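Local coordinates for protein kinase A regulatory subunit, putative (PDB 6FTF), which probably holds the catalytic subunit of a cAMP-independent protein kinase A in check and binds nucleoside analogues such as 7-cyano-7-deazainosine in two cyclic nucleotide-binding domains, at residues Ser182-Ser187 and Thr256-Arg261; Glu154-Phe159 and Ile204-Thr209. All blocks are in the same frame, centred on the assembly; numbering follows the deposited sequence. Where two conformers were deposited one is given.

Interaction 1: residues Ser182-Ser187 and Thr256-Arg261; sequences SSEEFS and TAKLNR
Ser182 with Lys258 and Glu184 with Thr256 are the hydrogen-bonded pairs of two antiparallel strands, and their backbone bonds set the register; in the first, Lys258 N reaches Ser182 O at 2.8 Å. Between them the non-hydrogen-bonded pair Ser183-Ala257 brings the backbones closer, with CA-H...O contacts from Ser183 to Thr256 O and from Ala257 to Ser182 O.

A side-chain bond reinforces this pattern. Thr256 OG1 sits between its own N and carbonyl carbon (chi1 67°), and from there donates to Glu184 O at 2.9 Å. That oxygen is thus gripped twice, Thr256 N and Thr256 OG1 arriving from opposite faces of the carbonyl plane. Thr256 OG1 also lies at the edge of the Phe186 ring, 3.8 Å from Phe186 CE1.

Charge pairing runs diagonally on the sheet face that also carries Ser182 and Thr256. Both side chains run extended beyond CG, and in one of its two conformers Lys258 NZ meets Glu184 OE2 at 2.8 Å in a salt bridge, coming from above the carboxylate plane. One water joins Ser182 OG to Lys258 O.

Strand 181-186 is outermost in a four-stranded antiparallel sheet of a cyclic nucleotide-binding domain, with strand 201-205 on the far side of strand 254-260, while helix 264-268 packs on Leu259.

Interaction 2: residues Glu154-Phe159 and Ile204-Thr209; sequences ETYIQF and IIMEGT. With EDO (1,2-ethanediol), chain B.
Tyr156 brings the edge of its ring to the sulfur of Met206, the first contact met along the helical segment Glu154-Phe159. Tyr156 CE1 lies 4.2 Å from Met206 SD, which is near the ring plane, 87° off the ring normal: a Met-aromatic contact made edge-on. Thr155 CG2, from the preceding residue, rests over the centre of one face of the same ring, and Ala178 of helix 171-178 also packs against Tyr156.

The helix, 149-160, here leans on a corner of the beta-roll of the second cyclic nucleotide-binding domain. Strand 201-205 gives way to a turn at Met206, where Met206 and Glu207 both face Ile255 in a classic beta bulge, and the chain passes into the other sheet.

Further along, Gln158 looks to a different partner: its NE2 donates an almost straight bond of 2.7 Å to O1 of a 1,2-ethanediol, probably from the crystallisation liquor, which Asn162 also holds.

On the helix side Phe159 carries most of the contact. With CG anti to the backbone N (chi1 168°), its ring extends to the corner and lies beneath the methionine chain. Met206 CG stands over the face, toward the rim, 3.6 Å from Phe159 CZ, in a CH-pi contact. The bend at chi3 (75°) turns Met206 CE back over the ring, 4.0 Å from Phe159 CG, and Met206 SD stands above the same face at a longer distance. At the ring edge Phe159 CE2 meets Ile204 CG2 at 3.8 Å, and Phe159 CZ approaches the carbonyl oxygen Ile205 O to 3.6 Å.

In the fold
Interactions 1 and 2, whose centres lie 10 Å apart, meet on one sheet, where strands 254-260 and 201-205 are neighbours. A backbone bond joins them directly, Ala257 O to Ile204 N at 2.8 Å, and a hydrogen bond between the hydroxyls Ser183 OG and Tyr156 OH, 2.6 Å apart, ties the outermost strand to helix 149-160. Ala257 also touches both Tyr156 and Met206. The side chains of Ile205 and Thr256 lie about 9 and 11 Å from a bound 7-cyano-7-deazainosine, of which the protein holds two. Both contacts are thus packing at a distance from the nucleoside, joining helix 149-160 and strand 181-186 to the sheet of the second domain.

Interaction 1: residues Ser182-Ser187 and Thr256-Arg261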
loop_
_atom_site.group_PDB
_atom_site.type_symbol
_atom_site.label_atom_id
_atom_site.label_comp_id
_atom_site.label_asym_id
_atom_site.label_seq_id
_atom_site.Cartn_x
_atom_site.Cartn_y
_atom_site.Cartn_z
ATOM N N SER A 182 -6.774 -5.633 3.915
ATOM C CA SER A 182 -8.052 -6.086 4.430
ATOM C C SER A 182 -8.056 -7.601 4.366
ATOM O O SER A 182 -7.124 -8.209 3.851
ATOM C CB SER A 182 -9.232 -5.483 3.653
ATOM O OG SER A 182 -9.228 -5.922 2.311
ATOM N N SER A 183 -9.066 -8.219 4.947
ATOM C CA SER A 183 -9.120 -9.674 5.011
ATOM C C SER A 183 -10.246 -10.208 4.131
ATOM O O SER A 183 -11.292 -9.576 3.985
ATOM C CB SER A 183 -9.317 -10.153 6.447
ATOM O OG SER A 183 -8.190 -9.790 7.237
ATOM N N GLU A 184 -10.038 -11.388 3.558
ATOM C CA GLU A 184 -11.088 -12.060 2.810
ATOM C C GLU A 184 -10.912 -13.549 3.016
ATOM O O GLU A 184 -9.786 -14.058 2.964
ATOM C CB GLU A 184 -11.029 -11.711 1.323
ATOM C CG GLU A 184 -12.220 -12.284 0.579
ATOM C CD GLU A 184 -12.366 -11.778 -0.840
ATOM O OE1 GLU A 184 -13.406 -12.099 -1.463
ATOM O OE2 GLU A 184 -11.465 -11.081 -1.347
ATOM N N GLU A 185 -12.027 -14.240 3.225
ATOM C CA GLU A 185 -12.036 -15.675 3.447
ATOM C C GLU A 185 -12.715 -16.374 2.276
ATOM O O GLU A 185 -13.584 -15.800 1.605
ATOM C CB GLU A 185 -12.742 -16.031 4.756
ATOM C CG GLU A 185 -12.151 -15.304 5.948
ATOM C CD GLU A 185 -12.499 -15.909 7.306
ATOM O OE1 GLU A 185 -12.979 -17.064 7.379
ATOM O OE2 GLU A 185 -12.269 -15.211 8.320
ATOM N N PHE A 186 -12.288 -17.607 2.034
ATOM C CA PHE A 186 -12.754 -18.410 0.908
ATOM C C PHE A 186 -13.028 -19.819 1.391
ATOM O O PHE A 186 -12.212 -20.406 2.109
ATOM C CB PHE A 186 -11.699 -18.465 -0.196
ATOM C CG PHE A 186 -11.349 -17.102 -0.756
ATOM C CD1 PHE A 186 -10.338 -16.339 -0.191
ATOM C CD2 PHE A 186 -12.053 -16.556 -1.811
ATOM C CE1 PHE A 186 -10.024 -15.105 -0.694
ATOM C CE2 PHE A 186 -11.744 -15.312 -2.305
ATOM C CZ PHE A 186 -10.733 -14.580 -1.734
ATOM N N SER A 187 -14.165 -20.368 0.988
ATOM C CA SER A 187 -14.445 -21.767 1.255
ATOM C C SER A 187 -13.761 -22.644 0.214
ATOM O O SER A 187 -13.415 -22.184 -0.877
ATOM C CB SER A 187 -15.949 -22.029 1.261
ATOM O OG SER A 187 -16.585 -21.465 0.139
ATOM N N THR A 256 -7.175 -14.879 3.813
ATOM C CA THR A 256 -6.146 -14.061 3.186
ATOM C C THR A 256 -6.147 -12.651 3.755
ATOM O O THR A 256 -7.171 -12.141 4.221
ATOM C CB THR A 256 -6.331 -13.923 1.655
ATOM O OG1 THR A 256 -7.517 -13.180 1.356
ATOM C CG2 THR A 256 -6.396 -15.272 0.966
ATOM N N ALA A 257 -4.971 -12.030 3.675
ATOM C CA ALA A 257 -4.831 -10.585 3.723
ATOM C C ALA A 257 -4.654 -10.120 2.288
ATOM O O ALA A 257 -3.904 -10.732 1.528
ATOM C CB ALA A 257 -3.627 -10.158 4.563
ATOM N N LYS A 258 -5.341 -9.050 1.925
ATOM C CA LYS A 258 -5.542 -8.617 0.548
ATOM C C LYS A 258 -5.011 -7.195 0.386
ATOM O O LYS A 258 -5.345 -6.311 1.188
ATOM C CB LYS A 258 -7.071 -8.663 0.330
ATOM C CG LYS A 258 -7.648 -8.290 -1.007
ATOM C CD LYS A 258 -9.152 -8.526 -0.979
ATOM C CE LYS A 258 -9.786 -8.261 -2.340
ATOM N NZ LYS A 258 -11.242 -8.509 -2.323
ATOM N N LEU A 259 -4.216 -6.972 -0.661
ATOM C CA LEU A 259 -3.611 -5.688 -0.984
ATOM C C LEU A 259 -3.988 -5.279 -2.406
ATOM O O LEU A 259 -3.835 -6.067 -3.343
ATOM C CB LEU A 259 -2.102 -5.864 -0.920
ATOM C CG LEU A 259 -1.276 -4.649 -1.281
ATOM C CD1 LEU A 259 -1.388 -3.558 -0.225
ATOM C CD2 LEU A 259 0.182 -5.026 -1.480
ATOM N N ASN A 260 -4.454 -4.052 -2.579
ATOM C CA ASN A 260 -4.751 -3.564 -3.917
ATOM C C ASN A 260 -3.493 -3.126 -4.659
ATOM O O ASN A 260 -2.559 -2.574 -4.083
ATOM C CB ASN A 260 -5.750 -2.410 -3.850
ATOM C CG ASN A 260 -6.324 -2.070 -5.212
ATOM O OD1 ASN A 260 -5.820 -1.203 -5.925
ATOM N ND2 ASN A 260 -7.340 -2.802 -5.612
ATOM N N ARG A 261 -3.527 -3.319 -5.978
ATOM C CA ARG A 261 -2.412 -2.957 -6.841
ATOM C C ARG A 261 -1.996 -1.503 -6.681
ATOM O O ARG A 261 -0.819 -1.196 -6.820
ATOM C CB ARG A 261 -2.783 -3.261 -8.294
ATOM C CG ARG A 261 -1.645 -3.206 -9.260
ATOM C CD ARG A 261 -2.118 -3.677 -10.613
ATOM N NE ARG A 261 -1.048 -3.671 -11.588
ATOM C CZ ARG A 261 -1.212 -4.033 -12.863
ATOM N NH1 ARG A 261 -2.399 -4.430 -13.302
ATOM N NH2 ARG A 261 -0.189 -3.979 -13.698
HETATM O O HOH W 1 -7.586 -4.577 0.680
#

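Interaction 2: residues Glu154-Phe159 and Ile204-Thr209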
loop_
_atom_site.group_PDB
_atom_site.type_symbol
_atom_site.label_atom_id
_atom_site.label_comp_id
_atom_site.label_asym_id
_atom_site.label_seq_id
_atom_site.Cartn_x
_atom_site.Cartn_y
_atom_site.Cartn_z
ATOM N N GLU A 154 -3.192 -3.644 14.452
ATOM C CA GLU A 154 -3.240 -4.769 15.393
ATOM C C GLU A 154 -3.640 -6.055 14.701
ATOM O O GLU A 154 -3.191 -7.142 15.073
ATOM C CB GLU A 154 -4.254 -4.497 16.503
ATOM C CG GLU A 154 -3.772 -3.616 17.598
ATOM C CD GLU A 154 -2.444 -4.075 18.182
ATOM O OE1 GLU A 154 -2.387 -5.216 18.679
ATOM O OE2 GLU A 154 -1.465 -3.287 18.127
ATOM N N THR A 155 -4.519 -5.969 13.710
ATOM C CA THR A 155 -5.019 -7.165 13.045
ATOM C C THR A 155 -3.898 -7.900 12.341
ATOM O O THR A 155 -3.878 -9.135 12.332
ATOM C CB THR A 155 -6.127 -6.779 12.056
ATOM O OG1 THR A 155 -7.216 -6.209 12.782
ATOM C CG2 THR A 155 -6.640 -7.970 11.268
ATOM N N TYR A 156 -2.938 -7.166 11.769
ATOM C CA TYR A 156 -1.952 -7.788 10.896
ATOM C C TYR A 156 -0.519 -7.848 11.410
ATOM O O TYR A 156 0.241 -8.679 10.908
ATOM C CB TYR A 156 -1.951 -7.126 9.503
ATOM C CG TYR A 156 -3.298 -7.214 8.848
ATOM C CD1 TYR A 156 -3.811 -8.421 8.400
ATOM C CD2 TYR A 156 -4.091 -6.100 8.731
ATOM C CE1 TYR A 156 -5.082 -8.495 7.843
ATOM C CE2 TYR A 156 -5.349 -6.165 8.178
ATOM C CZ TYR A 156 -5.839 -7.366 7.751
ATOM O OH TYR A 156 -7.116 -7.433 7.223
ATOM N N ILE A 157 -0.091 -6.995 12.339
ATOM C CA ILE A 157 1.355 -6.838 12.549
ATOM C C ILE A 157 2.011 -8.128 13.048
ATOM O O ILE A 157 3.110 -8.493 12.602
ATOM C CB ILE A 157 1.684 -5.609 13.417
ATOM C CG1 ILE A 157 3.199 -5.358 13.443
ATOM C CG2 ILE A 157 1.155 -5.732 14.820
ATOM C CD1 ILE A 157 3.831 -5.154 12.092
ATOM N N GLN A 158 1.379 -8.842 13.972
ATOM C CA GLN A 158 1.996 -10.070 14.485
ATOM C C GLN A 158 2.128 -11.125 13.387
ATOM O O GLN A 158 3.141 -11.835 13.306
ATOM C CB GLN A 158 1.202 -10.598 15.678
ATOM C CG GLN A 158 1.929 -11.688 16.472
ATOM C CD GLN A 158 1.727 -13.091 15.952
ATOM O OE1 GLN A 158 0.768 -13.387 15.241
ATOM N NE2 GLN A 158 2.615 -13.983 16.351
ATOM N N PHE A 159 1.121 -11.230 12.523
ATOM C CA PHE A 159 1.190 -12.138 11.384
ATOM C C PHE A 159 2.301 -11.726 10.426
ATOM O O PHE A 159 3.106 -12.560 9.999
ATOM C CB PHE A 159 -0.155 -12.139 10.660
ATOM C CG PHE A 159 -0.106 -12.805 9.317
ATOM C CD1 PHE A 159 0.052 -14.173 9.226
ATOM C CD2 PHE A 159 -0.180 -12.073 8.160
ATOM C CE1 PHE A 159 0.112 -14.802 7.996
ATOM C CE2 PHE A 159 -0.120 -12.709 6.923
ATOM C CZ PHE A 159 0.035 -14.070 6.856
ATOM N N ILE A 204 -1.962 -12.512 0.636
ATOM C CA ILE A 204 -1.033 -13.240 1.487
ATOM C C ILE A 204 -1.864 -14.241 2.261
ATOM O O ILE A 204 -2.871 -13.874 2.878
ATOM C CB ILE A 204 -0.271 -12.306 2.436
ATOM C CG1 ILE A 204 0.381 -11.149 1.668
ATOM C CG2 ILE A 204 0.742 -13.110 3.217
ATOM C CD1 ILE A 204 1.027 -10.100 2.562
ATOM N N ILE A 205 -1.487 -15.502 2.192
ATOM C CA ILE A 205 -2.277 -16.551 2.825
ATOM C C ILE A 205 -2.018 -16.555 4.328
ATOM O O ILE A 205 -0.912 -16.857 4.784
ATOM C CB ILE A 205 -1.988 -17.917 2.197
ATOM C CG1 ILE A 205 -2.251 -17.856 0.689
ATOM C CG2 ILE A 205 -2.850 -18.990 2.865
ATOM C CD1 ILE A 205 -1.814 -19.090 -0.055
ATOM N N MET A 206 -3.059 -16.271 5.109
ATOM C CA MET A 206 -2.972 -16.332 6.562
ATOM C C MET A 206 -3.271 -17.721 7.090
ATOM O O MET A 206 -2.728 -18.115 8.132
ATOM C CB MET A 206 -3.920 -15.312 7.206
ATOM C CG MET A 206 -3.605 -13.878 6.822
ATOM S SD MET A 206 -4.685 -12.642 7.563
ATOM C CE MET A 206 -4.069 -12.613 9.248
ATOM N N GLU A 207 -4.124 -18.472 6.405
ATOM C CA GLU A 207 -4.415 -19.847 6.768
ATOM C C GLU A 207 -4.928 -20.562 5.531
ATOM O O GLU A 207 -5.666 -19.977 4.737
ATOM C CB GLU A 207 -5.505 -19.878 7.839
ATOM C CG GLU A 207 -5.853 -21.225 8.396
ATOM C CD GLU A 207 -7.078 -21.136 9.289
ATOM O OE1 GLU A 207 -7.103 -20.260 10.180
ATOM O OE2 GLU A 207 -8.027 -21.917 9.075
ATOM N N GLY A 208 -4.568 -21.830 5.394
ATOM C CA GLY A 208 -5.113 -22.693 4.358
ATOM C C GLY A 208 -4.170 -22.919 3.195
ATOM O O GLY A 208 -3.010 -22.495 3.197
ATOM N N THR A 209 -4.697 -23.617 2.190
ATOM C CA THR A 209 -3.944 -23.998 1.003
ATOM C C THR A 209 -4.737 -23.673 -0.253
ATOM O O THR A 209 -5.966 -23.678 -0.254
ATOM C CB THR A 209 -3.629 -25.502 1.075
ATOM O OG1 THR A 209 -2.871 -25.743 2.274
ATOM C CG2 THR A 209 -2.838 -26.003 -0.105
HETATM C C1 EDO B . 5.653 -12.333 17.955
HETATM O O1 EDO B . 4.508 -13.174 18.168
HETATM C C2 EDO B . 6.138 -12.413 16.509
HETATM O O2 EDO B . 6.338 -13.775 16.142
#